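Local coordinates for fluoroacetyl coenzyme A thioesterase (Streptomyces cattleya, PDB 3KUV), which hydrolyses fluoroacetyl-CoA to fluoroacetate and CoA before it can react with citrate synthase, and so confers resistance to fluoroacetate, at residues A79-P82 with G83-V86. The protein carries 1 engineered substitution. Numbering follows the deposited sequence.
Sequences ATPP and GLTV
Pro81 to Leu84 form a type II beta turn, which swings the chain from the loop after strand 65-75 into strand 85-96 of the hot dog fold. The turn is open: Pro81 O lies 3.6 Å from Leu84 N, and the two are not hydrogen-bonded. Pro82 suits the second position because its ring holds phi near -58°. At the third, Gly83 has a phi of 108°, where a CB would run into the carbonyl oxygen of Pro82.

Where the chain leads into and out of the turn, the two sides meet through methyl and other carbon atoms. Thr80 turns its methyl toward the strand: chi1 of -60° puts OG1 beside the backbone N and leaves CG2 anti to it, and CG2 reaches Leu84 CB at 3.9 Å and Val86 CG2 at 4.0 Å. Threonine serves both needs here, since its other branch, OG1, hydrogen-bonds Asp108 OD2. The branched Val86 also packs on Met45 and Leu48 of helix 42-57, tying the start of the strand to two members of the substrate-binding segment. Nearby, Ala79 O accepts a hydrogen bond from Lys135 NZ of the second subunit. Leucine is long enough to reach back to the proline ring: Leu84 CD1 rests 3.8 Å from Pro81 CD.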
ATOM      1  N   ALA B  79     -10.854  -0.178  10.661  1.00 12.74           N
ATOM      2  CA  ALA B  79     -11.070  -1.002   9.514  1.00 13.41           C
ATOM      3  C   ALA B  79     -12.429  -0.639   8.854  1.00 13.24           C
ATOM      4  O   ALA B  79     -13.362  -0.142   9.507  1.00 13.93           O
ATOM      5  CB  ALA B  79     -11.058  -2.485   9.907  1.00 15.47           C
ATOM      6  N   THR B  80     -12.475  -0.853   7.525  1.00 10.36           N
ATOM      7  CA  THR B  80     -13.630  -0.343   6.730  1.00 10.53           C
ATOM      8  C   THR B  80     -14.195  -1.475   5.874  1.00 11.02           C
ATOM      9  O   THR B  80     -13.532  -2.024   5.023  1.00 11.89           O
ATOM     10  CB  THR B  80     -13.124   0.772   5.750  1.00  9.26           C
ATOM     11  OG1 THR B  80     -12.533   1.855   6.502  1.00 10.23           O
ATOM     12  CG2 THR B  80     -14.237   1.374   4.853  1.00 13.23           C
ATOM     13  N   PRO B  81     -15.475  -1.840   6.086  1.00 10.94           N
ATOM     14  CA  PRO B  81     -16.142  -2.823   5.204  1.00 12.43           C
ATOM     15  C   PRO B  81     -16.545  -2.205   3.888  1.00 11.68           C
ATOM     16  O   PRO B  81     -16.723  -0.973   3.805  1.00 11.82           O
ATOM     17  CB  PRO B  81     -17.439  -3.113   6.010  1.00 14.57           C
ATOM     18  CG  PRO B  81     -17.743  -1.829   6.744  1.00 14.15           C
ATOM     19  CD  PRO B  81     -16.346  -1.229   7.100  1.00 13.44           C
ATOM     20  N   PRO B  82     -16.788  -3.040   2.913  1.00 11.57           N
ATOM     21  CA  PRO B  82     -17.354  -2.526   1.616  1.00 11.65           C
ATOM     22  C   PRO B  82     -18.672  -1.816   1.863  1.00 13.37           C
ATOM     23  O   PRO B  82     -19.444  -2.110   2.779  1.00 14.90           O
ATOM     24  CB  PRO B  82     -17.587  -3.786   0.810  1.00 14.05           C
ATOM     25  CG  PRO B  82     -16.544  -4.812   1.400  1.00 15.30           C
ATOM     26  CD  PRO B  82     -16.540  -4.507   2.857  1.00 15.58           C
ATOM     27  N   GLY B  83     -18.853  -0.766   1.109  1.00 13.04           N
ATOM     28  CA  GLY B  83     -20.111  -0.010   1.097  1.00 13.22           C
ATOM     29  C   GLY B  83     -20.009   1.341   1.777  1.00 13.52           C
ATOM     30  O   GLY B  83     -20.832   2.288   1.486  1.00 14.55           O
ATOM     31  N   LEU B  84     -19.007   1.556   2.635  1.00 10.34           N
ATOM     32  CA  LEU B  84     -18.718   2.918   3.152  1.00 10.35           C
ATOM     33  C   LEU B  84     -17.924   3.722   2.121  1.00  9.20           C
ATOM     34  O   LEU B  84     -17.303   3.143   1.251  1.00 11.32           O
ATOM     35  CB  LEU B  84     -17.873   2.868   4.488  1.00 11.13           C
ATOM     36  CG  LEU B  84     -18.713   2.280   5.637  1.00 11.24           C
ATOM     37  CD1 LEU B  84     -17.819   2.266   6.843  1.00 14.33           C
ATOM     38  CD2 LEU B  84     -19.960   3.090   6.001  1.00 14.35           C
ATOM     39  N   THR B  85     -17.984   5.056   2.255  1.00  9.46           N
ATOM     40  CA  THR B  85     -17.205   5.927   1.369  1.00  9.05           C
ATOM     41  C   THR B  85     -15.917   6.303   2.147  1.00  9.52           C
ATOM     42  O   THR B  85     -16.009   6.896   3.248  1.00 10.15           O
ATOM     43  CB  THR B  85     -17.967   7.197   1.076  1.00  9.51           C
ATOM     44  OG1 THR B  85     -19.241   6.867   0.439  1.00 10.35           O
ATOM     45  CG2 THR B  85     -17.207   8.148   0.153  1.00 11.91           C
ATOM     46  N   VAL B  86     -14.788   6.013   1.545  1.00  8.41           N
ATOM     47  CA  VAL B  86     -13.500   6.465   2.095  1.00  9.73           C
ATOM     48  C   VAL B  86     -13.227   7.844   1.439  1.00  9.93           C
ATOM     49  O   VAL B  86     -13.238   7.986   0.166  1.00 10.90           O
ATOM     50  CB  VAL B  86     -12.373   5.479   1.804  1.00  9.42           C
ATOM     51  CG1 VAL B  86     -10.994   6.152   2.211  1.00 10.72           C
ATOM     52  CG2 VAL B  86     -12.603   4.236   2.627  1.00 11.43           C
TER